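Local coordinates for isochorismatase hydrolase (Alkaliphilus metalliredigens, PDB 3HB7), which probably acts as a hydrolase of the isochorismatase family, though its substrate is not established, at residues E[57-62]-E[97-102]; E[127-132]-E[160-165]. All blocks are in the same frame, centred on the assembly; numbering follows the deposited sequence.

Interaction 1 of 2, residues E[57-62]-E[97-102]; sequences HIQEAH and IVQKRR
Ile58 and Gln59 face Val98 and Gln99 in two parallel strands. Four backbone hydrogen bonds join the segments. Val98 N donates to His57 O at 2.9 Å. Gln59 N returns the bond to Val98 O. Lys100 N then donates to Gln59 O, and Ala61 N closes the ladder on Lys100 O at 2.8 Å. The last bond carries the pairing one residue beyond the strand end at Glu60. CA-H groups of Ile97, Ile58, Gln99 and Glu60 add contacts to the same four carbonyls.

Lys100 is the polar centre. Its first torsion (chi1 69°) lays CG and CD across the partner strand beside Ile58, and the bend at chi4 (87°) turns NZ to a water. NZ stands 4.1 Å from Glu60 OE2, too far for a salt bridge. The water fills the step: it donates to OE2 of Glu60 and to Arg102 O, and accepts from Lys100 NZ. NZ also makes a salt bridge to Asp14 OD2. This Asp-Lys pair is consistent with the Asp-Lys-Cys active site of cysteine hydrolases in this family. Glu60 N donates to the other oxygen of Asp14, so the strand backbone positions that carboxylate.

Ile58 supplies the apolar packing on the lysine stem. Ile58 CG2 meets Lys100 CE at 3.8 Å, the two side chains crossing at about a right angle. Ile58 CG1 runs beside Val98 CB at 4.1 Å. On the face of Gln59 and Gln99 the two side chains lie side by side, CG to CG at 3.9 Å.

Strand 96-100 is outermost in the six-stranded parallel sheet of this chain. Strand 53-60 lies between it and strand 8-13, with Ile58 bonded through its backbone to Val12 and Asp14.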
ATOM      1  N   HIS E  57       2.505 -28.070  40.310  1.00 21.82           N
ATOM      2  CA  HIS E  57       2.066 -28.222  38.940  1.00 21.65           C
ATOM      3  C   HIS E  57       0.690 -27.626  38.737  1.00 21.47           C
ATOM      4  O   HIS E  57      -0.241 -27.942  39.437  1.00 21.19           O
ATOM      5  CB  HIS E  57       2.034 -29.683  38.527  1.00 21.84           C
ATOM      6  CG  HIS E  57       3.250 -30.455  38.917  1.00 22.81           C
ATOM      7  ND1 HIS E  57       4.248 -30.768  38.028  1.00 22.91           N
ATOM      8  CD2 HIS E  57       3.619 -30.994  40.097  1.00 22.73           C
ATOM      9  CE1 HIS E  57       5.189 -31.439  38.649  1.00 22.76           C
ATOM     10  NE2 HIS E  57       4.833 -31.588  39.905  1.00 24.07           N
ATOM     11  N   ILE E  58       0.586 -26.748  37.765  1.00 20.89           N
ATOM     12  CA  ILE E  58      -0.627 -26.026  37.546  1.00 20.22           C
ATOM     13  C   ILE E  58      -1.235 -26.358  36.219  1.00 20.67           C
ATOM     14  O   ILE E  58      -0.618 -26.224  35.200  1.00 20.56           O
ATOM     15  CB  ILE E  58      -0.367 -24.557  37.682  1.00 20.06           C
ATOM     16  CG1 ILE E  58       0.172 -24.310  39.068  1.00 19.86           C
ATOM     17  CG2 ILE E  58      -1.627 -23.789  37.511  1.00 18.56           C
ATOM     18  CD1 ILE E  58       0.797 -23.055  39.230  1.00 19.29           C
ATOM     19  N   GLN E  59      -2.468 -26.803  36.252  1.00 20.66           N
ATOM     20  CA  GLN E  59      -3.157 -27.203  35.064  1.00 21.42           C
ATOM     21  C   GLN E  59      -4.469 -26.485  34.887  1.00 21.81           C
ATOM     22  O   GLN E  59      -5.254 -26.404  35.783  1.00 21.84           O
ATOM     23  CB  GLN E  59      -3.398 -28.703  35.078  1.00 21.24           C
ATOM     24  CG  GLN E  59      -4.494 -29.121  35.967  1.00 21.97           C
ATOM     25  CD  GLN E  59      -4.642 -30.594  36.107  1.00 21.77           C
ATOM     26  OE1 GLN E  59      -4.555 -31.304  35.145  1.00 23.24           O
ATOM     27  NE2 GLN E  59      -4.826 -31.058  37.301  1.00 20.71           N
ATOM     28  N   GLU E  60      -4.691 -25.997  33.687  1.00 22.43           N
ATOM     29  CA  GLU E  60      -5.949 -25.414  33.306  1.00 22.84           C
ATOM     30  C   GLU E  60      -6.958 -26.515  33.248  1.00 22.93           C
ATOM     31  O   GLU E  60      -6.700 -27.539  32.681  1.00 22.92           O
ATOM     32  CB  GLU E  60      -5.811 -24.775  31.942  1.00 22.85           C
ATOM     33  CG  GLU E  60      -7.070 -24.254  31.358  1.00 23.84           C
ATOM     34  CD  GLU E  60      -6.837 -23.468  30.094  1.00 25.09           C
ATOM     35  OE1 GLU E  60      -7.306 -23.881  29.048  1.00 26.45           O
ATOM     36  OE2 GLU E  60      -6.170 -22.443  30.143  1.00 26.32           O
ATOM     37  N   ALA E  61      -8.091 -26.295  33.884  1.00 22.58           N
ATOM     38  CA  ALA E  61      -9.153 -27.258  33.967  1.00 22.88           C
ATOM     39  C   ALA E  61     -10.540 -26.642  33.916  1.00 23.34           C
ATOM     40  O   ALA E  61     -11.189 -26.553  34.907  1.00 23.48           O
ATOM     41  CB  ALA E  61      -8.995 -28.064  35.207  1.00 22.17           C
ATOM     42  N   HIS E  62     -10.994 -26.246  32.752  1.00 24.23           N
ATOM     43  CA  HIS E  62     -12.250 -25.546  32.642  1.00 25.12           C
ATOM     44  C   HIS E  62     -13.409 -26.460  32.867  1.00 25.61           C
ATOM     45  O   HIS E  62     -13.286 -27.638  32.741  1.00 25.75           O
ATOM     46  CB  HIS E  62     -12.379 -24.909  31.275  1.00 24.96           C
ATOM     47  CG  HIS E  62     -11.498 -23.728  31.082  1.00 25.75           C
ATOM     48  ND1 HIS E  62     -11.903 -22.450  31.355  1.00 26.29           N
ATOM     49  CD2 HIS E  62     -10.227 -23.630  30.656  1.00 26.76           C
ATOM     50  CE1 HIS E  62     -10.925 -21.613  31.104  1.00 26.04           C
ATOM     51  NE2 HIS E  62      -9.894 -22.305  30.676  1.00 26.88           N
ATOM     52  N   ILE E  97      -0.630 -30.037  43.335  1.00 25.40           N
ATOM     53  CA  ILE E  97      -1.273 -29.724  42.094  1.00 25.30           C
ATOM     54  C   ILE E  97      -2.334 -28.655  42.280  1.00 25.28           C
ATOM     55  O   ILE E  97      -3.093 -28.712  43.201  1.00 25.29           O
ATOM     56  CB  ILE E  97      -1.857 -30.971  41.468  1.00 25.19           C
ATOM     57  CG1 ILE E  97      -0.744 -31.974  41.238  1.00 25.32           C
ATOM     58  CG2 ILE E  97      -2.514 -30.665  40.166  1.00 24.75           C
ATOM     59  CD1 ILE E  97      -1.203 -33.256  40.739  1.00 23.28           C
ATOM     60  N   VAL E  98      -2.359 -27.676  41.391  1.00 25.29           N
ATOM     61  CA  VAL E  98      -3.394 -26.679  41.393  1.00 24.57           C
ATOM     62  C   VAL E  98      -4.142 -26.676  40.092  1.00 24.85           C
ATOM     63  O   VAL E  98      -3.563 -26.660  39.048  1.00 24.61           O
ATOM     64  CB  VAL E  98      -2.839 -25.301  41.604  1.00 24.83           C
ATOM     65  CG1 VAL E  98      -3.945 -24.322  41.816  1.00 24.16           C
ATOM     66  CG2 VAL E  98      -1.934 -25.282  42.735  1.00 24.46           C
ATOM     67  N   GLN E  99      -5.452 -26.656  40.174  1.00 24.53           N
ATOM     68  CA  GLN E  99      -6.273 -26.526  39.002  1.00 24.39           C
ATOM     69  C   GLN E  99      -6.898 -25.165  38.903  1.00 23.97           C
ATOM     70  O   GLN E  99      -7.474 -24.686  39.826  1.00 24.18           O
ATOM     71  CB  GLN E  99      -7.339 -27.574  38.998  1.00 24.11           C
ATOM     72  CG  GLN E  99      -6.783 -28.933  39.107  1.00 26.09           C
ATOM     73  CD  GLN E  99      -7.515 -29.772  40.079  1.00 27.83           C
ATOM     74  OE1 GLN E  99      -8.300 -30.610  39.687  1.00 31.90           O
ATOM     75  NE2 GLN E  99      -7.282 -29.557  41.353  1.00 26.91           N
ATOM     76  N   LYS E 100      -6.764 -24.561  37.740  1.00 23.41           N
ATOM     77  CA  LYS E 100      -7.208 -23.213  37.496  1.00 22.92           C
ATOM     78  C   LYS E 100      -8.131 -23.159  36.302  1.00 22.60           C
ATOM     79  O   LYS E 100      -7.983 -23.923  35.399  1.00 22.91           O
ATOM     80  CB  LYS E 100      -6.002 -22.309  37.292  1.00 21.95           C
ATOM     81  CG  LYS E 100      -5.267 -22.553  36.047  1.00 21.75           C
ATOM     82  CD  LYS E 100      -4.227 -21.547  35.820  1.00 20.77           C
ATOM     83  CE  LYS E 100      -3.359 -21.906  34.669  1.00 22.35           C
ATOM     84  NZ  LYS E 100      -3.807 -21.489  33.344  1.00 22.57           N
ATOM     85  N   ARG E 101      -9.122 -22.286  36.353  1.00 21.71           N
ATOM     86  CA  ARG E 101     -10.055 -22.028  35.261  1.00 21.48           C
ATOM     87  C   ARG E 101      -9.860 -20.691  34.537  1.00 20.76           C
ATOM     88  O   ARG E 101     -10.601 -20.383  33.659  1.00 20.99           O
ATOM     89  CB  ARG E 101     -11.495 -22.114  35.762  1.00 20.74           C
ATOM     90  CG  ARG E 101     -11.877 -23.389  36.444  1.00 23.20           C
ATOM     91  CD  ARG E 101     -13.195 -23.323  37.209  1.00 24.55           C
ATOM     92  NE  ARG E 101     -14.196 -22.621  36.449  1.00 25.98           N
ATOM     93  CZ  ARG E 101     -15.258 -22.039  36.939  1.00 26.28           C
ATOM     94  NH1 ARG E 101     -15.511 -22.066  38.213  1.00 25.29           N
ATOM     95  NH2 ARG E 101     -16.065 -21.415  36.129  1.00 27.55           N
ATOM     96  N   ARG E 102      -8.878 -19.910  34.935  1.00 20.19           N
ATOM     97  CA  ARG E 102      -8.593 -18.600  34.371  1.00 20.09           C
ATOM     98  C   ARG E 102      -7.097 -18.480  34.175  1.00 20.43           C
ATOM     99  O   ARG E 102      -6.398 -19.419  34.351  1.00 20.64           O
ATOM    100  CB  ARG E 102      -9.133 -17.445  35.213  1.00 19.86           C
ATOM    101  CG  ARG E 102     -10.624 -17.284  35.219  1.00 19.19           C
ATOM    102  CD  ARG E 102     -11.171 -16.964  33.867  1.00 20.13           C
ATOM    103  NE  ARG E 102     -12.605 -16.820  33.865  1.00 21.00           N
ATOM    104  CZ  ARG E 102     -13.449 -17.806  33.688  1.00 23.15           C
ATOM    105  NH1 ARG E 102     -13.017 -19.024  33.494  1.00 23.37           N
ATOM    106  NH2 ARG E 102     -14.723 -17.569  33.727  1.00 26.25           N
TER
HETATM  107  O   HOH W   1      -6.792 -21.659  32.974  1.00 21.40           O

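Interaction 2 of 2, residues E[127-132]-E[160-165]; sequences GVWTNV and EEMHEY
Met162, a selenomethionine, reaches from helix 160-170 across Asn131 to the six-membered ring of Trp129. Its CB lies 3.7 Å from Asn131 ND2. CG comes next and meets Asn131 OD1, also at 3.7 Å. SE has two neighbours, set roughly at a right angle: Asn131 OD1 at 3.7 Å and Trp129 CZ3 at 3.9 Å. The approach to the indole is oblique: SE is 5.0 Å from the centroid of that ring and 64° off its normal. This is a Met-aromatic contact. The chain is extended beyond CG (chi2 -176°), which carries SE out past the amide to the indole.

The loop side is a type I turn from Trp129 to Val132, closed by Val132 N on Trp129 O. Val132 is the N-cap of helix 133-143. The peptide before Trp129 is cis, a known feature of this family, in the loop that follows strand 122-126 and probably leads to the active-site helix.

Asn131 CG stands between its backbone N and carbonyl carbon (chi1 58°), which lays the amide against Met162. ND2 also has a weak bond to Ser157 OG. Cutting Asn131 back to an alanine would probably cost Ser157 OG its weak partner and Met162 its amide neighbour, leaving Met162 mainly Trp129 across the segments.

One residue on, His163 meets Thr130. Its CD2 is modelled too close to Thr130 OG1, so details there are doubtful. Thr130 CB lies at the edge of the imidazole, in its plane. Thr130 CG2 comes within 3.8 Å of His163 O. Two weak bonds lead outward to strand 155-156: Thr130 OG1 to Ala156 O, and His163 NE2 to Thr155 OG1.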
ATOM      1  N   GLY E 127       7.030 -22.975  32.157  1.00 26.05           N
ATOM      2  CA  GLY E 127       5.854 -23.259  31.400  1.00 26.23           C
ATOM      3  C   GLY E 127       5.534 -22.249  30.347  1.00 26.41           C
ATOM      4  O   GLY E 127       6.361 -21.499  29.902  1.00 26.31           O
ATOM      5  N   VAL E 128       4.273 -22.248  29.995  1.00 26.77           N
ATOM      6  CA  VAL E 128       3.763 -21.688  28.798  1.00 26.71           C
ATOM      7  C   VAL E 128       2.392 -21.041  29.060  1.00 26.82           C
ATOM      8  O   VAL E 128       1.668 -21.528  29.875  1.00 26.44           O
ATOM      9  CB  VAL E 128       3.648 -22.868  27.860  1.00 26.95           C
ATOM     10  CG1 VAL E 128       2.282 -23.146  27.461  1.00 27.64           C
ATOM     11  CG2 VAL E 128       4.584 -22.771  26.750  1.00 26.34           C
ATOM     12  N   TRP E 129       1.988 -19.997  28.346  1.00 26.59           N
ATOM     13  CA  TRP E 129       2.800 -19.168  27.490  1.00 26.95           C
ATOM     14  C   TRP E 129       3.424 -18.084  28.289  1.00 26.79           C
ATOM     15  O   TRP E 129       2.845 -17.594  29.211  1.00 26.62           O
ATOM     16  CB  TRP E 129       1.979 -18.455  26.437  1.00 27.12           C
ATOM     17  CG  TRP E 129       1.101 -19.239  25.601  1.00 28.28           C
ATOM     18  CD1 TRP E 129       0.785 -20.521  25.739  1.00 29.47           C
ATOM     19  CD2 TRP E 129       0.399 -18.771  24.467  1.00 28.58           C
ATOM     20  NE1 TRP E 129      -0.068 -20.900  24.772  1.00 29.48           N
ATOM     21  CE2 TRP E 129      -0.324 -19.830  23.974  1.00 29.50           C
ATOM     22  CE3 TRP E 129       0.304 -17.544  23.830  1.00 28.29           C
ATOM     23  CZ2 TRP E 129      -1.130 -19.714  22.886  1.00 30.07           C
ATOM     24  CZ3 TRP E 129      -0.488 -17.434  22.767  1.00 28.43           C
ATOM     25  CH2 TRP E 129      -1.194 -18.503  22.296  1.00 29.55           C
ATOM     26  N   THR E 130       4.571 -17.638  27.842  1.00 26.30           N
ATOM     27  CA  THR E 130       5.356 -16.693  28.563  1.00 26.30           C
ATOM     28  C   THR E 130       4.591 -15.424  28.771  1.00 26.43           C
ATOM     29  O   THR E 130       4.638 -14.852  29.832  1.00 26.98           O
ATOM     30  CB  THR E 130       6.602 -16.342  27.760  1.00 26.19           C
ATOM     31  OG1 THR E 130       7.282 -17.529  27.416  1.00 25.54           O
ATOM     32  CG2 THR E 130       7.514 -15.487  28.544  1.00 25.42           C
ATOM     33  N   ASN E 131       3.903 -14.975  27.738  1.00 26.15           N
ATOM     34  CA  ASN E 131       3.222 -13.708  27.777  1.00 25.24           C
ATOM     35  C   ASN E 131       1.794 -13.788  28.234  1.00 25.26           C
ATOM     36  O   ASN E 131       1.150 -12.799  28.353  1.00 25.27           O
ATOM     37  CB  ASN E 131       3.341 -12.989  26.437  1.00 25.11           C
ATOM     38  CG  ASN E 131       2.802 -13.782  25.312  1.00 24.83           C
ATOM     39  OD1 ASN E 131       2.037 -13.290  24.529  1.00 24.26           O
ATOM     40  ND2 ASN E 131       3.164 -15.024  25.246  1.00 22.41           N
ATOM     41  N   VAL E 132       1.305 -14.979  28.475  1.00 25.02           N
ATOM     42  CA  VAL E 132      -0.049 -15.129  28.916  1.00 24.13           C
ATOM     43  C   VAL E 132      -0.167 -15.641  30.321  1.00 24.37           C
ATOM     44  O   VAL E 132      -0.039 -14.906  31.244  1.00 24.31           O
ATOM     45  CB  VAL E 132      -0.814 -16.016  27.988  1.00 24.27           C
ATOM     46  CG1 VAL E 132      -2.247 -16.055  28.372  1.00 21.99           C
ATOM     47  CG2 VAL E 132      -0.663 -15.517  26.602  1.00 23.06           C
ATOM     48  N   GLU E 160       8.393 -17.085  19.048  1.00 28.59           N
ATOM     49  CA  GLU E 160       9.595 -16.587  19.661  1.00 29.19           C
ATOM     50  C   GLU E 160       9.467 -15.110  19.965  1.00 29.55           C
ATOM     51  O   GLU E 160      10.036 -14.615  20.919  1.00 29.53           O
ATOM     52  CB  GLU E 160      10.818 -16.886  18.801  1.00 29.17           C
ATOM     53  CG  GLU E 160      11.780 -17.922  19.401  1.00 31.03           C
ATOM     54  CD  GLU E 160      12.800 -18.473  18.401  1.00 32.69           C
ATOM     55  OE1 GLU E 160      13.620 -17.698  17.881  1.00 34.19           O
ATOM     56  OE2 GLU E 160      12.792 -19.680  18.134  1.00 33.04           O
ATOM     57  N   GLU E 161       8.747 -14.391  19.125  1.00 29.78           N
ATOM     58  CA  GLU E 161       8.545 -12.995  19.375  1.00 30.23           C
ATOM     59  C   GLU E 161       7.750 -12.762  20.635  1.00 30.05           C
ATOM     60  O   GLU E 161       8.103 -11.918  21.415  1.00 29.90           O
ATOM     61  CB  GLU E 161       7.853 -12.322  18.206  1.00 30.69           C
ATOM     62  CG  GLU E 161       8.179 -10.853  18.103  1.00 33.72           C
ATOM     63  CD  GLU E 161       7.074  -9.992  17.508  1.00 37.55           C
ATOM     64  OE1 GLU E 161       6.199 -10.521  16.804  1.00 39.35           O
ATOM     65  OE2 GLU E 161       7.097  -8.765  17.729  1.00 38.19           O
HETATM   66  N   MSE E 162       6.668 -13.506  20.812  1.00 29.83           N
HETATM   67  CA  MSE E 162       5.813 -13.356  21.976  1.00 30.16           C
HETATM   68  C   MSE E 162       6.594 -13.686  23.218  1.00 29.53           C
HETATM   69  O   MSE E 162       6.504 -12.990  24.199  1.00 29.37           O
HETATM   70  CB  MSE E 162       4.603 -14.264  21.893  1.00 30.19           C
HETATM   71  CG  MSE E 162       3.471 -13.728  21.116  1.00 33.23           C
HETATM   72 SE   MSE E 162       1.988 -14.854  21.159  1.00 42.90          SE
HETATM   73  CE  MSE E 162       0.747 -13.873  20.190  1.00 38.39           C
ATOM     74  N   HIS E 163       7.379 -14.741  23.164  1.00 28.80           N
ATOM     75  CA  HIS E 163       8.185 -15.091  24.296  1.00 28.44           C
ATOM     76  C   HIS E 163       9.171 -14.006  24.612  1.00 28.07           C
ATOM     77  O   HIS E 163       9.383 -13.695  25.752  1.00 27.73           O
ATOM     78  CB  HIS E 163       8.922 -16.390  24.061  1.00 28.37           C
ATOM     79  CG  HIS E 163       9.893 -16.724  25.142  1.00 29.29           C
ATOM     80  ND1 HIS E 163      11.235 -16.895  24.911  1.00 28.88           N
ATOM     81  CD2 HIS E 163       9.718 -16.912  26.465  1.00 27.98           C
ATOM     82  CE1 HIS E 163      11.843 -17.164  26.047  1.00 28.33           C
ATOM     83  NE2 HIS E 163      10.944 -17.180  27.003  1.00 28.30           N
ATOM     84  N   GLU E 164       9.785 -13.451  23.585  1.00 27.88           N
ATOM     85  CA  GLU E 164      10.779 -12.426  23.759  1.00 27.87           C
ATOM     86  C   GLU E 164      10.223 -11.163  24.376  1.00 27.47           C
ATOM     87  O   GLU E 164      10.841 -10.578  25.240  1.00 27.69           O
ATOM     88  CB  GLU E 164      11.444 -12.114  22.416  1.00 28.28           C
ATOM     89  CG  GLU E 164      12.644 -11.182  22.501  1.00 30.13           C
ATOM     90  CD  GLU E 164      13.020 -10.472  21.190  1.00 33.12           C
ATOM     91  OE1 GLU E 164      13.977  -9.698  21.213  1.00 33.08           O
ATOM     92  OE2 GLU E 164      12.383 -10.668  20.148  1.00 34.36           O
ATOM     93  N   TYR E 165       9.084 -10.696  23.898  1.00 26.69           N
ATOM     94  CA  TYR E 165       8.484  -9.541  24.525  1.00 26.22           C
ATOM     95  C   TYR E 165       7.888  -9.822  25.884  1.00 25.74           C
ATOM     96  O   TYR E 165       7.795  -8.957  26.706  1.00 25.21           O
ATOM     97  CB  TYR E 165       7.645  -8.655  23.593  1.00 26.25           C
ATOM     98  CG  TYR E 165       6.347  -9.181  23.081  1.00 27.49           C
ATOM     99  CD1 TYR E 165       5.315  -9.476  23.921  1.00 28.75           C
ATOM    100  CD2 TYR E 165       6.137  -9.323  21.749  1.00 28.26           C
ATOM    101  CE1 TYR E 165       4.137  -9.935  23.446  1.00 29.37           C
ATOM    102  CE2 TYR E 165       4.962  -9.770  21.272  1.00 29.30           C
ATOM    103  CZ  TYR E 165       3.967 -10.072  22.126  1.00 29.96           C
ATOM    104  OH  TYR E 165       2.801 -10.526  21.641  1.00 30.63           O
TER

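From the N terminus, strand 8-13 is laid down first, and a segment of each contact later bonds to its end. Interaction 1 closes a 34-residue connection, nine residues of it not modelled and the rest without helix, and pairs strand 53-60 with strand 96-100. Interaction 2 closes 27 residues that hold helix 133-143 and strand 147-151, and ties the loop after strand 122-126 to helix 160-170. The two are in series and neither nest nor cross. Their centres are 19 Å apart and their nearest atoms about 6 Å, without touching. Strands 53-60 and 122-126 flank strand 8-13 on either side, and Val128 has a backbone bond to Ile13.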